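Fructosamine deglycase FrlB (Bacillus subtilis, PDB 3EUA) catalyses the conversion of a range of fructosamine 6-phosphates to glucose 6-phosphate and a free amino acid, and works as a homooctamer. Local coordinates at residues L132-F146 / F158-Y172. Numbering follows the deposited sequence.
Sequences LAINTNYGVLYQIVF and FEQAIEGLDQLQAVY
Gln169 reaches across to the backbone of Ala133 and pins the 3-10 turn 133-135 against helix 158-172, a worked example of how one polar anchor can complement an otherwise apolar helix hairpin. Its OE1 accepts from Ala133 N at 2.7 Å; the bond is bent, 137° at the hydrogen, and the donor lies somewhat tilted from the carbonyl plane. CG stands anti to the backbone N (chi1 -172°) and the chain bends at chi2, which brings the amide round to the turn, while the Leu132 side chain crosses that of Gln169 at about a right angle, its CD2 resting on Gln169 CG. The other end of the amide, NE2, is held by Glu173. Replacing Gln169 by an alanine would probably leave Ala133 N without its mate and Leu132 CD2 without the CG it packs on. Beside this bond, Ala133 CB comes obliquely to the Tyr172 ring, 3.6 Å from CE2.

Further along, the axes of segments 137-146 and 158-172 run nearly antiparallel (171°) and come within 10.0 Å. Leu165 fills the middle: its CB meets Ile134 CB at 4.0 Å, and its CD1 lies 3.6 Å from Gly139 O and against Tyr142 CB. Ile134 CG1, anti to the backbone N, carries CD1 on to Ile162 and the backbone of Asp166. Near the hairpin's closed end Ala161 CB sits over the centre of the Phe146 ring, a CH-pi contact 3.7 Å from the centroid, and the Phe158 ring turns its edge to Phe146 C. Gln143 CG packs on Ile162 CD1; the Gln143 amide gives a weak bond through NE2 to Ile134 O, and its OE1 accepts from Asn10 N. Thus helix 137-153 of the first SIS domain is joined to the long helix 158-190 by one hydrogen bond between the two segments, from Ala133 N to Gln169 OE1, and apolar packing does the rest.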
loop_
_atom_site.group_PDB
_atom_site.type_symbol
_atom_site.label_atom_id
_atom_site.label_comp_id
_atom_site.label_asym_id
_atom_site.label_seq_id
_atom_site.Cartn_x
_atom_site.Cartn_y
_atom_site.Cartn_z
ATOM N N LEU A 132 -28.143 -7.192 4.228
ATOM C CA LEU A 132 -28.194 -5.873 4.871
ATOM C C LEU A 132 -26.749 -5.503 5.251
ATOM O O LEU A 132 -25.938 -6.371 5.575
ATOM C CB LEU A 132 -29.143 -5.877 6.060
ATOM C CG LEU A 132 -30.541 -6.361 5.715
ATOM C CD1 LEU A 132 -31.401 -6.322 6.984
ATOM C CD2 LEU A 132 -31.181 -5.570 4.586
ATOM N N ALA A 133 -26.440 -4.206 5.218
ATOM C CA ALA A 133 -25.076 -3.728 5.494
ATOM C C ALA A 133 -24.374 -4.383 6.679
ATOM O O ALA A 133 -23.220 -4.861 6.544
ATOM C CB ALA A 133 -25.035 -2.172 5.665
ATOM N N ILE A 134 -25.059 -4.428 7.812
ATOM C CA ILE A 134 -24.485 -4.972 9.035
ATOM C C ILE A 134 -24.030 -6.447 8.905
ATOM O O ILE A 134 -23.125 -6.905 9.576
ATOM C CB ILE A 134 -25.482 -4.823 10.149
ATOM C CG1 ILE A 134 -24.883 -5.314 11.476
ATOM C CG2 ILE A 134 -26.837 -5.556 9.787
ATOM C CD1 ILE A 134 -25.682 -4.735 12.695
ATOM N N ASN A 135 -24.687 -7.187 8.009
ATOM C CA ASN A 135 -24.389 -8.607 7.792
ATOM C C ASN A 135 -23.461 -8.923 6.619
ATOM O O ASN A 135 -23.169 -10.101 6.313
ATOM C CB ASN A 135 -25.721 -9.348 7.542
ATOM C CG ASN A 135 -26.701 -9.183 8.711
ATOM O OD1 ASN A 135 -26.294 -9.217 9.867
ATOM N ND2 ASN A 135 -27.970 -8.956 8.406
ATOM N N THR A 136 -23.048 -7.879 5.903
ATOM C CA THR A 136 -22.172 -8.049 4.756
ATOM C C THR A 136 -20.735 -8.256 5.233
ATOM O O THR A 136 -20.432 -8.134 6.409
ATOM C CB THR A 136 -22.188 -6.809 3.810
ATOM O OG1 THR A 136 -21.698 -5.685 4.527
ATOM C CG2 THR A 136 -23.612 -6.499 3.194
ATOM N N ASN A 137 -19.846 -8.569 4.301
ATOM C CA ASN A 137 -18.426 -8.764 4.628
ATOM C C ASN A 137 -17.868 -7.539 5.395
ATOM O O ASN A 137 -17.252 -7.666 6.458
ATOM C CB ASN A 137 -17.586 -9.153 3.402
ATOM C CG ASN A 137 -17.673 -8.151 2.236
ATOM O OD1 ASN A 137 -18.400 -7.164 2.292
ATOM N ND2 ASN A 137 -16.885 -8.408 1.171
ATOM N N TYR A 138 -18.133 -6.337 4.905
ATOM C CA TYR A 138 -17.689 -5.150 5.646
ATOM C C TYR A 138 -18.330 -5.052 7.045
ATOM O O TYR A 138 -17.672 -4.591 8.027
ATOM C CB TYR A 138 -18.029 -3.898 4.882
ATOM C CG TYR A 138 -17.081 -3.488 3.757
ATOM C CD1 TYR A 138 -15.916 -2.795 4.046
ATOM C CD2 TYR A 138 -17.415 -3.688 2.424
ATOM C CE1 TYR A 138 -15.059 -2.364 3.058
ATOM C CE2 TYR A 138 -16.551 -3.242 1.389
ATOM C CZ TYR A 138 -15.370 -2.594 1.723
ATOM O OH TYR A 138 -14.514 -2.152 0.742
ATOM N N GLY A 139 -19.604 -5.456 7.146
ATOM C CA GLY A 139 -20.337 -5.402 8.425
ATOM C C GLY A 139 -19.755 -6.315 9.454
ATOM O O GLY A 139 -19.459 -5.896 10.568
ATOM N N VAL A 140 -19.579 -7.574 9.066
ATOM C CA VAL A 140 -19.049 -8.612 9.956
ATOM C C VAL A 140 -17.631 -8.279 10.373
ATOM O O VAL A 140 -17.262 -8.494 11.504
ATOM C CB VAL A 140 -19.134 -10.025 9.275
ATOM C CG1 VAL A 140 -18.277 -11.064 9.985
ATOM C CG2 VAL A 140 -20.620 -10.501 9.166
ATOM N N LEU A 141 -16.848 -7.743 9.447
ATOM C CA LEU A 141 -15.466 -7.361 9.742
ATOM C C LEU A 141 -15.438 -6.304 10.842
ATOM O O LEU A 141 -14.642 -6.394 11.787
ATOM C CB LEU A 141 -14.762 -6.859 8.483
ATOM C CG LEU A 141 -13.317 -6.350 8.633
ATOM C CD1 LEU A 141 -12.507 -7.272 9.518
ATOM C CD2 LEU A 141 -12.678 -6.210 7.235
ATOM N N TYR A 142 -16.283 -5.298 10.727
ATOM C CA TYR A 142 -16.366 -4.290 11.778
ATOM C C TYR A 142 -16.910 -4.839 13.120
ATOM O O TYR A 142 -16.511 -4.383 14.188
ATOM C CB TYR A 142 -17.155 -3.043 11.338
ATOM C CG TYR A 142 -16.377 -1.980 10.587
ATOM C CD1 TYR A 142 -14.968 -1.951 10.567
ATOM C CD2 TYR A 142 -17.042 -0.848 10.113
ATOM C CE1 TYR A 142 -14.270 -0.910 9.943
ATOM C CE2 TYR A 142 -16.346 0.220 9.483
ATOM C CZ TYR A 142 -14.973 0.164 9.393
ATOM O OH TYR A 142 -14.296 1.184 8.806
ATOM N N GLN A 143 -17.831 -5.789 13.091
ATOM C CA GLN A 143 -18.273 -6.410 14.346
ATOM C C GLN A 143 -17.050 -7.000 15.076
ATOM O O GLN A 143 -16.859 -6.805 16.299
ATOM C CB GLN A 143 -19.306 -7.507 14.077
ATOM C CG GLN A 143 -20.633 -7.059 13.466
ATOM C CD GLN A 143 -21.536 -8.237 13.120
ATOM O OE1 GLN A 143 -21.566 -9.224 13.840
ATOM N NE2 GLN A 143 -22.295 -8.123 12.030
ATOM N N ILE A 144 -16.210 -7.703 14.315
ATOM C CA ILE A 144 -14.985 -8.299 14.847
ATOM C C ILE A 144 -13.995 -7.233 15.341
ATOM O O ILE A 144 -13.455 -7.312 16.461
ATOM C CB ILE A 144 -14.260 -9.156 13.775
ATOM C CG1 ILE A 144 -15.170 -10.316 13.306
ATOM C CG2 ILE A 144 -12.944 -9.693 14.337
ATOM C CD1 ILE A 144 -14.645 -11.192 12.110
ATOM N N VAL A 145 -13.741 -6.242 14.484
ATOM C CA VAL A 145 -12.763 -5.185 14.769
ATOM C C VAL A 145 -13.157 -4.322 15.973
ATOM O O VAL A 145 -12.381 -4.206 16.924
ATOM C CB VAL A 145 -12.504 -4.337 13.503
ATOM C CG1 VAL A 145 -11.735 -3.051 13.782
ATOM C CG2 VAL A 145 -11.769 -5.203 12.497
ATOM N N PHE A 146 -14.353 -3.750 15.961
ATOM C CA PHE A 146 -14.786 -2.925 17.104
ATOM C C PHE A 146 -15.007 -3.756 18.349
ATOM O O PHE A 146 -14.790 -3.278 19.464
ATOM C CB PHE A 146 -16.031 -2.108 16.789
ATOM C CG PHE A 146 -15.750 -0.919 15.890
ATOM C CD1 PHE A 146 -15.354 0.297 16.424
ATOM C CD2 PHE A 146 -15.864 -1.032 14.523
ATOM C CE1 PHE A 146 -15.067 1.372 15.585
ATOM C CE2 PHE A 146 -15.592 0.033 13.697
ATOM C CZ PHE A 146 -15.191 1.233 14.235
ATOM N N PHE A 158 -17.890 0.700 20.288
ATOM C CA PHE A 158 -18.624 -0.485 19.882
ATOM C C PHE A 158 -20.136 -0.279 19.654
ATOM O O PHE A 158 -20.658 -0.653 18.620
ATOM C CB PHE A 158 -18.424 -1.598 20.904
ATOM C CG PHE A 158 -19.140 -2.873 20.543
ATOM C CD1 PHE A 158 -18.603 -3.727 19.587
ATOM C CD2 PHE A 158 -20.330 -3.228 21.162
ATOM C CE1 PHE A 158 -19.241 -4.917 19.258
ATOM C CE2 PHE A 158 -20.981 -4.409 20.835
ATOM C CZ PHE A 158 -20.438 -5.250 19.882
ATOM N N GLU A 159 -20.825 0.304 20.625
ATOM C CA GLU A 159 -22.267 0.526 20.518
ATOM C C GLU A 159 -22.664 1.397 19.323
ATOM O O GLU A 159 -23.624 1.115 18.591
ATOM C CB GLU A 159 -22.787 1.191 21.795
ATOM C CG GLU A 159 -24.303 1.421 21.750
ATOM C CD GLU A 159 -24.881 2.054 22.994
ATOM O OE1 GLU A 159 -24.279 1.988 24.090
ATOM O OE2 GLU A 159 -25.985 2.612 22.851
ATOM N N GLN A 160 -21.914 2.466 19.141
ATOM C CA GLN A 160 -22.199 3.405 18.068
ATOM C C GLN A 160 -21.798 2.803 16.700
ATOM O O GLN A 160 -22.405 3.120 15.685
ATOM C CB GLN A 160 -21.553 4.760 18.365
ATOM C CG GLN A 160 -22.087 5.417 19.676
ATOM C CD GLN A 160 -21.593 4.758 21.002
ATOM O OE1 GLN A 160 -20.522 4.141 21.060
ATOM N NE2 GLN A 160 -22.379 4.935 22.090
ATOM N N ALA A 161 -20.804 1.920 16.687
ATOM C CA ALA A 161 -20.393 1.252 15.451
ATOM C C ALA A 161 -21.479 0.288 15.014
ATOM O O ALA A 161 -21.890 0.296 13.844
ATOM C CB ALA A 161 -19.081 0.517 15.641
ATOM N N ILE A 162 -21.940 -0.538 15.951
ATOM C CA ILE A 162 -22.997 -1.521 15.676
ATOM C C ILE A 162 -24.314 -0.837 15.321
ATOM O O ILE A 162 -24.964 -1.236 14.350
ATOM C CB ILE A 162 -23.259 -2.489 16.841
ATOM C CG1 ILE A 162 -22.026 -3.269 17.215
ATOM C CG2 ILE A 162 -24.262 -3.559 16.448
ATOM C CD1 ILE A 162 -21.456 -4.074 16.039
ATOM N N GLU A 163 -24.697 0.188 16.064
ATOM C CA GLU A 163 -25.928 0.924 15.725
ATOM C C GLU A 163 -25.769 1.570 14.349
ATOM O O GLU A 163 -26.705 1.586 13.536
ATOM C CB GLU A 163 -26.280 2.019 16.755
ATOM C CG GLU A 163 -26.728 1.538 18.144
ATOM N N GLY A 164 -24.581 2.107 14.080
ATOM C CA GLY A 164 -24.318 2.747 12.786
ATOM C C GLY A 164 -24.474 1.753 11.648
ATOM O O GLY A 164 -25.098 2.050 10.620
ATOM N N LEU A 165 -23.898 0.569 11.809
ATOM C CA LEU A 165 -24.032 -0.471 10.804
ATOM C C LEU A 165 -25.498 -0.835 10.557
ATOM O O LEU A 165 -25.909 -0.990 9.410
ATOM C CB LEU A 165 -23.251 -1.708 11.182
ATOM C CG LEU A 165 -21.724 -1.684 10.960
ATOM C CD1 LEU A 165 -21.113 -2.892 11.616
ATOM C CD2 LEU A 165 -21.352 -1.621 9.446
ATOM N N ASP A 166 -26.287 -0.909 11.625
ATOM C CA ASP A 166 -27.713 -1.245 11.512
ATOM C C ASP A 166 -28.457 -0.155 10.728
ATOM O O ASP A 166 -29.296 -0.466 9.859
ATOM C CB ASP A 166 -28.342 -1.437 12.880
ATOM C CG ASP A 166 -29.728 -2.108 12.808
ATOM O OD1 ASP A 166 -29.929 -2.938 11.884
ATOM O OD2 ASP A 166 -30.569 -1.842 13.700
ATOM N N GLN A 167 -28.120 1.106 11.002
ATOM C CA GLN A 167 -28.703 2.259 10.300
ATOM C C GLN A 167 -28.110 2.481 8.898
ATOM O O GLN A 167 -28.684 3.210 8.083
ATOM C CB GLN A 167 -28.443 3.518 11.101
ATOM C CG GLN A 167 -29.119 3.543 12.441
ATOM C CD GLN A 167 -30.624 3.737 12.354
ATOM O OE1 GLN A 167 -31.149 4.268 11.377
ATOM N NE2 GLN A 167 -31.321 3.354 13.413
ATOM N N LEU A 168 -26.989 1.830 8.585
ATOM C CA LEU A 168 -26.312 2.074 7.307
ATOM C C LEU A 168 -27.068 1.534 6.080
ATOM O O LEU A 168 -26.895 2.047 4.977
ATOM C CB LEU A 168 -24.889 1.496 7.329
ATOM C CG LEU A 168 -23.905 2.208 6.413
ATOM C CD1 LEU A 168 -23.710 3.664 6.936
ATOM C CD2 LEU A 168 -22.602 1.456 6.362
ATOM N N GLN A 169 -27.903 0.507 6.239
ATOM C CA GLN A 169 -28.623 0.012 5.072
ATOM C C GLN A 169 -29.532 1.111 4.528
ATOM O O GLN A 169 -29.633 1.259 3.332
ATOM C CB GLN A 169 -29.425 -1.254 5.340
ATOM C CG GLN A 169 -30.027 -1.894 4.068
ATOM C CD GLN A 169 -28.990 -2.326 3.076
ATOM O OE1 GLN A 169 -27.885 -2.753 3.455
ATOM N NE2 GLN A 169 -29.343 -2.272 1.773
ATOM N N ALA A 170 -30.174 1.892 5.397
ATOM C CA ALA A 170 -31.040 2.970 4.939
ATOM C C ALA A 170 -30.204 4.022 4.195
ATOM O O ALA A 170 -30.670 4.613 3.211
ATOM C CB ALA A 170 -31.786 3.596 6.110
ATOM N N VAL A 171 -28.961 4.218 4.645
ATOM C CA VAL A 171 -28.032 5.160 3.993
ATOM C C VAL A 171 -27.737 4.668 2.568
ATOM O O VAL A 171 -27.754 5.464 1.621
ATOM C CB VAL A 171 -26.685 5.337 4.782
ATOM C CG1 VAL A 171 -25.824 6.432 4.143
ATOM C CG2 VAL A 171 -26.934 5.679 6.286
ATOM N N TYR A 172 -27.458 3.367 2.438
ATOM C CA TYR A 172 -27.230 2.729 1.138
ATOM C C TYR A 172 -28.390 2.977 0.199
ATOM O O TYR A 172 -28.198 3.389 -0.920
ATOM C CB TYR A 172 -27.107 1.234 1.334
ATOM C CG TYR A 172 -25.800 0.673 1.843
ATOM C CD1 TYR A 172 -24.810 1.454 2.428
ATOM C CD2 TYR A 172 -25.605 -0.682 1.791
ATOM C CE1 TYR A 172 -23.618 0.869 2.902
ATOM C CE2 TYR A 172 -24.443 -1.270 2.235
ATOM C CZ TYR A 172 -23.454 -0.511 2.790
ATOM O OH TYR A 172 -22.350 -1.196 3.239
#